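Local atomic coordinates of arylsulfatase (PDB entry 7AJ0), a protein that probably removes sulfate groups from fucoidan, a sulfated algal polysaccharide, as a calcium-bound, exo-acting sulfatase that assembles into a hexamer. Residues F429-F441 / F485-H499. Sequence-based numbering, arbitrary orientation.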
loop_
_atom_site.group_PDB
_atom_site.type_symbol
_atom_site.label_atom_id
_atom_site.label_comp_id
_atom_site.label_asym_id
_atom_site.label_seq_id
_atom_site.Cartn_x
_atom_site.Cartn_y
_atom_site.Cartn_z
ATOM N N PHE A 429 25.453 -6.195 7.021
ATOM C CA PHE A 429 25.523 -7.151 5.922
ATOM C C PHE A 429 24.105 -7.474 5.465
ATOM O O PHE A 429 23.300 -7.989 6.249
ATOM C CB PHE A 429 26.252 -8.418 6.357
ATOM C CG PHE A 429 26.272 -9.491 5.307
ATOM C CD1 PHE A 429 27.170 -9.432 4.256
ATOM C CD2 PHE A 429 25.396 -10.559 5.372
ATOM C CE1 PHE A 429 27.193 -10.416 3.290
ATOM C CE2 PHE A 429 25.415 -11.547 4.408
ATOM C CZ PHE A 429 26.315 -11.475 3.367
ATOM N N THR A 430 23.799 -7.181 4.202
ATOM C CA THR A 430 22.431 -7.269 3.715
ATOM C C THR A 430 22.213 -8.336 2.657
ATOM O O THR A 430 21.141 -8.944 2.630
ATOM C CB THR A 430 21.985 -5.915 3.140
ATOM O OG1 THR A 430 22.817 -5.563 2.027
ATOM C CG2 THR A 430 22.080 -4.824 4.199
ATOM N N ALA A 431 23.186 -8.589 1.788
ATOM C CA ALA A 431 22.947 -9.507 0.687
ATOM C C ALA A 431 24.266 -9.977 0.102
ATOM O O ALA A 431 25.325 -9.401 0.359
ATOM C CB ALA A 431 22.089 -8.850 -0.405
ATOM N N LEU A 432 24.180 -11.047 -0.686
ATOM C CA LEU A 432 25.292 -11.533 -1.487
ATOM C C LEU A 432 24.744 -11.997 -2.827
ATOM O O LEU A 432 23.546 -12.251 -2.976
ATOM C CB LEU A 432 26.046 -12.671 -0.790
ATOM C CG LEU A 432 25.290 -13.969 -0.509
ATOM C CD1 LEU A 432 25.278 -14.903 -1.709
ATOM C CD2 LEU A 432 25.892 -14.668 0.708
ATOM N N ARG A 433 25.635 -12.093 -3.811
ATOM C CA ARG A 433 25.307 -12.688 -5.096
ATOM C C ARG A 433 26.247 -13.855 -5.361
ATOM O O ARG A 433 27.463 -13.738 -5.177
ATOM C CB ARG A 433 25.400 -11.697 -6.256
ATOM C CG ARG A 433 25.119 -12.380 -7.591
ATOM C CD ARG A 433 25.070 -11.431 -8.766
ATOM N NE ARG A 433 25.034 -12.182 -10.019
ATOM C CZ ARG A 433 24.934 -11.634 -11.224
ATOM N NH1 ARG A 433 24.852 -10.320 -11.351
ATOM N NH2 ARG A 433 24.915 -12.405 -12.303
ATOM N N TRP A 434 25.678 -14.964 -5.822
ATOM C CA TRP A 434 26.429 -16.175 -6.134
ATOM C C TRP A 434 25.829 -16.761 -7.400
ATOM O O TRP A 434 24.620 -17.010 -7.458
ATOM C CB TRP A 434 26.371 -17.162 -4.971
ATOM C CG TRP A 434 26.858 -18.525 -5.311
ATOM C CD1 TRP A 434 28.032 -18.848 -5.921
ATOM C CD2 TRP A 434 26.187 -19.760 -5.048
ATOM N NE1 TRP A 434 28.130 -20.208 -6.064
ATOM C CE2 TRP A 434 27.011 -20.793 -5.534
ATOM C CE3 TRP A 434 24.969 -20.094 -4.450
ATOM C CZ2 TRP A 434 26.657 -22.135 -5.442
ATOM C CZ3 TRP A 434 24.619 -21.427 -4.360
ATOM C CH2 TRP A 434 25.460 -22.432 -4.853
ATOM N N LEU A 435 26.667 -16.973 -8.412
ATOM C CA LEU A 435 26.205 -17.377 -9.742
ATOM C C LEU A 435 25.296 -16.246 -10.220
ATOM O O LEU A 435 25.726 -15.081 -10.223
ATOM C CB LEU A 435 25.568 -18.756 -9.679
ATOM C CG LEU A 435 26.451 -19.882 -9.137
ATOM C CD1 LEU A 435 25.623 -21.120 -8.803
ATOM C CD2 LEU A 435 27.551 -20.224 -10.134
ATOM N N ASP A 436 24.055 -16.522 -10.607
ATOM C CA ASP A 436 23.108 -15.493 -11.014
ATOM C C ASP A 436 21.972 -15.352 -10.007
ATOM O O ASP A 436 20.862 -14.952 -10.363
ATOM C CB ASP A 436 22.572 -15.807 -12.410
ATOM C CG ASP A 436 23.681 -15.921 -13.447
ATOM O OD1 ASP A 436 24.650 -15.133 -13.380
ATOM O OD2 ASP A 436 23.590 -16.802 -14.328
ATOM N N TYR A 437 22.247 -15.665 -8.742
ATOM C CA TYR A 437 21.248 -15.640 -7.680
ATOM C C TYR A 437 21.593 -14.555 -6.672
ATOM O O TYR A 437 22.723 -14.490 -6.178
ATOM C CB TYR A 437 21.161 -17.003 -6.989
ATOM C CG TYR A 437 20.830 -18.127 -7.944
ATOM C CD1 TYR A 437 19.511 -18.463 -8.220
ATOM C CD2 TYR A 437 21.834 -18.840 -8.584
ATOM C CE1 TYR A 437 19.204 -19.481 -9.099
ATOM C CE2 TYR A 437 21.536 -19.861 -9.462
ATOM C CZ TYR A 437 20.220 -20.177 -9.715
ATOM O OH TYR A 437 19.919 -21.193 -10.594
ATOM N N LYS A 438 20.615 -13.705 -6.376
ATOM C CA LYS A 438 20.747 -12.607 -5.426
ATOM C C LYS A 438 19.975 -12.974 -4.166
ATOM O O LYS A 438 18.754 -13.147 -4.214
ATOM C CB LYS A 438 20.218 -11.312 -6.042
ATOM C CG LYS A 438 20.163 -10.121 -5.105
ATOM C CD LYS A 438 21.539 -9.547 -4.837
ATOM C CE LYS A 438 21.437 -8.232 -4.082
ATOM N NZ LYS A 438 20.715 -7.177 -4.852
ATOM N N ILE A 439 20.684 -13.099 -3.046
ATOM C CA ILE A 439 20.094 -13.509 -1.775
ATOM C C ILE A 439 20.161 -12.329 -0.815
ATOM O O ILE A 439 21.247 -11.800 -0.545
ATOM C CB ILE A 439 20.811 -14.733 -1.186
ATOM C CG1 ILE A 439 20.850 -15.878 -2.200
ATOM C CG2 ILE A 439 20.121 -15.197 0.088
ATOM C CD1 ILE A 439 22.128 -15.932 -3.002
ATOM N N HIS A 440 19.006 -11.921 -0.296
ATOM C CA HIS A 440 18.914 -10.805 0.633
ATOM C C HIS A 440 18.648 -11.321 2.042
ATOM O O HIS A 440 17.705 -12.089 2.260
ATOM C CB HIS A 440 17.797 -9.834 0.238
ATOM C CG HIS A 440 17.991 -9.185 -1.094
ATOM N ND1 HIS A 440 18.389 -7.874 -1.233
ATOM C CD2 HIS A 440 17.825 -9.664 -2.349
ATOM C CE1 HIS A 440 18.465 -7.573 -2.517
ATOM N NE2 HIS A 440 18.129 -8.642 -3.216
ATOM N N PHE A 441 19.473 -10.891 2.991
ATOM C CA PHE A 441 19.230 -11.148 4.404
ATOM C C PHE A 441 18.658 -9.936 5.120
ATOM O O PHE A 441 18.042 -10.093 6.179
ATOM C CB PHE A 441 20.528 -11.598 5.077
ATOM C CG PHE A 441 21.167 -12.783 4.406
ATOM C CD1 PHE A 441 20.789 -14.072 4.739
ATOM C CD2 PHE A 441 22.130 -12.605 3.427
ATOM C CE1 PHE A 441 21.370 -15.162 4.115
ATOM C CE2 PHE A 441 22.712 -13.691 2.800
ATOM C CZ PHE A 441 22.332 -14.970 3.144
ATOM N N PHE A 485 15.288 -22.971 -5.093
ATOM C CA PHE A 485 16.681 -22.807 -4.694
ATOM C C PHE A 485 16.994 -23.597 -3.430
ATOM O O PHE A 485 17.887 -23.217 -2.665
ATOM C CB PHE A 485 16.994 -21.317 -4.492
ATOM C CG PHE A 485 18.455 -20.973 -4.584
ATOM C CD1 PHE A 485 19.200 -21.333 -5.693
ATOM C CD2 PHE A 485 19.074 -20.260 -3.571
ATOM C CE1 PHE A 485 20.539 -21.009 -5.779
ATOM C CE2 PHE A 485 20.414 -19.930 -3.653
ATOM C CZ PHE A 485 21.146 -20.304 -4.758
ATOM N N GLU A 486 16.278 -24.698 -3.194
ATOM C CA GLU A 486 16.577 -25.526 -2.030
ATOM C C GLU A 486 17.960 -26.152 -2.145
ATOM O O GLU A 486 18.668 -26.302 -1.142
ATOM C CB GLU A 486 15.519 -26.616 -1.861
ATOM C CG GLU A 486 14.191 -26.122 -1.315
ATOM C CD GLU A 486 13.287 -27.257 -0.862
ATOM O OE1 GLU A 486 13.696 -28.434 -0.973
ATOM O OE2 GLU A 486 12.167 -26.972 -0.388
ATOM N N TRP A 487 18.362 -26.534 -3.361
ATOM C CA TRP A 487 19.685 -27.113 -3.550
ATOM C C TRP A 487 20.791 -26.105 -3.257
ATOM O O TRP A 487 21.894 -26.498 -2.858
ATOM C CB TRP A 487 19.828 -27.646 -4.978
ATOM C CG TRP A 487 19.548 -26.617 -6.030
ATOM C CD1 TRP A 487 18.375 -26.428 -6.699
ATOM C CD2 TRP A 487 20.457 -25.629 -6.527
ATOM N NE1 TRP A 487 18.496 -25.385 -7.583
ATOM C CE2 TRP A 487 19.765 -24.877 -7.497
ATOM C CE3 TRP A 487 21.789 -25.308 -6.247
ATOM C CZ2 TRP A 487 20.359 -23.825 -8.188
ATOM C CZ3 TRP A 487 22.375 -24.262 -6.934
ATOM C CH2 TRP A 487 21.661 -23.533 -7.894
ATOM N N GLY A 488 20.519 -24.815 -3.437
ATOM C CA GLY A 488 21.549 -23.805 -3.310
ATOM C C GLY A 488 21.487 -22.980 -2.042
ATOM O O GLY A 488 22.493 -22.391 -1.635
ATOM N N MET A 489 20.319 -22.928 -1.405
ATOM C CA MET A 489 20.170 -22.077 -0.231
ATOM C C MET A 489 21.147 -22.421 0.886
ATOM O O MET A 489 21.711 -21.486 1.482
ATOM C CB MET A 489 18.727 -22.147 0.283
ATOM C CG MET A 489 18.372 -21.048 1.273
ATOM S SD MET A 489 18.455 -19.390 0.555
ATOM C CE MET A 489 16.736 -18.885 0.679
ATOM N N PRO A 490 21.386 -23.689 1.235
ATOM C CA PRO A 490 22.393 -23.964 2.273
ATOM C C PRO A 490 23.785 -23.482 1.899
ATOM O O PRO A 490 24.555 -23.101 2.790
ATOM C CB PRO A 490 22.338 -25.492 2.437
ATOM C CG PRO A 490 21.573 -26.004 1.261
ATOM C CD PRO A 490 20.644 -24.902 0.846
ATOM N N GLN A 491 24.134 -23.479 0.610
ATOM C CA GLN A 491 25.443 -22.971 0.211
ATOM C C GLN A 491 25.505 -21.454 0.347
ATOM O O GLN A 491 26.536 -20.904 0.747
ATOM C CB GLN A 491 25.764 -23.395 -1.221
ATOM C CG GLN A 491 27.157 -22.985 -1.683
ATOM C CD GLN A 491 28.257 -23.571 -0.815
ATOM O OE1 GLN A 491 28.194 -24.736 -0.422
ATOM N NE2 GLN A 491 29.262 -22.761 -0.500
ATOM N N ALA A 492 24.412 -20.762 0.014
ATOM C CA ALA A 492 24.379 -19.313 0.186
ATOM C C ALA A 492 24.574 -18.933 1.647
ATOM O O ALA A 492 25.206 -17.915 1.955
ATOM C CB ALA A 492 23.059 -18.751 -0.340
ATOM N N THR A 493 24.038 -19.740 2.565
ATOM C CA THR A 493 24.243 -19.475 3.984
ATOM C C THR A 493 25.672 -19.799 4.399
ATOM O O THR A 493 26.257 -19.094 5.229
ATOM C CB THR A 493 23.240 -20.274 4.815
ATOM O OG1 THR A 493 21.917 -19.790 4.550
ATOM C CG2 THR A 493 23.534 -20.138 6.300
ATOM N N LYS A 494 26.252 -20.860 3.832
ATOM C CA LYS A 494 27.659 -21.146 4.088
ATOM C C LYS A 494 28.535 -19.967 3.683
ATOM O O LYS A 494 29.475 -19.603 4.401
ATOM C CB LYS A 494 28.093 -22.406 3.343
ATOM C CG LYS A 494 27.762 -23.708 4.049
ATOM C CD LYS A 494 28.375 -24.890 3.308
ATOM C CE LYS A 494 27.950 -26.220 3.912
ATOM N NZ LYS A 494 26.574 -26.606 3.494
ATOM N N PHE A 495 28.238 -19.352 2.535
ATOM C CA PHE A 495 29.026 -18.208 2.087
ATOM C C PHE A 495 28.875 -17.029 3.045
ATOM O O PHE A 495 29.855 -16.344 3.356
ATOM C CB PHE A 495 28.613 -17.799 0.672
ATOM C CG PHE A 495 29.197 -18.665 -0.417
ATOM C CD1 PHE A 495 30.512 -19.097 -0.364
ATOM C CD2 PHE A 495 28.423 -19.035 -1.506
ATOM C CE1 PHE A 495 31.039 -19.885 -1.368
ATOM C CE2 PHE A 495 28.946 -19.822 -2.514
ATOM C CZ PHE A 495 30.256 -20.247 -2.445
ATOM N N MET A 496 27.652 -16.771 3.520
ATOM C CA MET A 496 27.459 -15.698 4.490
ATOM C C MET A 496 28.266 -15.960 5.755
ATOM O O MET A 496 29.018 -15.095 6.218
ATOM C CB MET A 496 25.977 -15.547 4.838
ATOM C CG MET A 496 25.744 -14.795 6.147
ATOM S SD MET A 496 24.007 -14.534 6.545
ATOM C CE MET A 496 23.451 -16.215 6.818
ATOM N N LYS A 497 28.102 -17.149 6.339
ATOM C CA LYS A 497 28.770 -17.460 7.598
ATOM C C LYS A 497 30.279 -17.305 7.469
ATOM O O LYS A 497 30.926 -16.678 8.315
ATOM C CB LYS A 497 28.413 -18.880 8.040
ATOM C CG LYS A 497 26.929 -19.106 8.286
ATOM C CD LYS A 497 26.476 -18.489 9.598
ATOM C CE LYS A 497 25.012 -18.806 9.887
ATOM N NZ LYS A 497 24.756 -20.273 9.975
ATOM N N ALA A 498 30.859 -17.871 6.408
ATOM C CA ALA A 498 32.302 -17.776 6.221
ATOM C C ALA A 498 32.739 -16.325 6.066
ATOM O O ALA A 498 33.759 -15.910 6.630
ATOM C CB ALA A 498 32.728 -18.601 5.007
ATOM N N HIS A 499 31.975 -15.538 5.310
ATOM C CA HIS A 499 32.316 -14.133 5.118
ATOM C C HIS A 499 32.349 -13.394 6.449
ATOM O O HIS A 499 33.275 -12.623 6.723
ATOM C CB HIS A 499 31.313 -13.482 4.170
ATOM C CG HIS A 499 31.603 -12.043 3.884
ATOM N ND1 HIS A 499 32.692 -11.638 3.143
ATOM C CD2 HIS A 499 30.948 -10.913 4.241
ATOM C CE1 HIS A 499 32.694 -10.321 3.054
ATOM N NE2 HIS A 499 31.648 -9.856 3.713
#
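Trp434 reaches from a beta hairpin onto Gln491 and Phe495 of helix 489-505, in a sheet-on-helix packing of the C-terminal part of this sulfatase chain. Strands 429-434 and 437-440, joined by a type II' turn, belong to a small antiparallel sheet; the N-to-C directions of strand 429-434 and helix residues 489-499 differ by 121°, with the axes of these segments 9.6 Å apart at closest. No hydrogen bond links the two segments; the joining is done by aromatic, aliphatic and sulfur contacts. The Trp434 indole lies against the first turns of the helix. Over one face, Phe495 points its CE2 edge at the five-membered ring, T-shaped with planes at 69°, and Gln491 CG makes a CH-pi contact 4.0 Å from the six-membered ring centroid; Leu435 CD1 covers the opposite face. Gln491 OE1 is hydrogen-bonded to Asn12 ND2. Where the turn ends, Tyr437 forms an offset stack with Phe485, whose CE1 sits 3.5 Å above the centre of the phenol ring and whose CZ also meets Trp434 CZ3, while Trp487 points an offset edge at the Tyr437 face. Tyr437 OH is hydrogen-bonded to Asp197 OD2 of a second subunit, tying this aromatic cluster to the hexamer interface. A leucine in place of Tyr437 would probably leave Phe485 without its stacking partner and that aspartate without its hydroxyl mate. Ile439 CD1 rests 4.0 Å from Ala492 CB, and Leu432 CD2 lies against Ala492 O. Farther along, Met496 CG touches Phe429 CE2 at 3.7 Å. A bend at chi3 (66°) brings Met496 CE against Phe441 CE1, with SD 3.6 Å above the centre of the Phe441 ring.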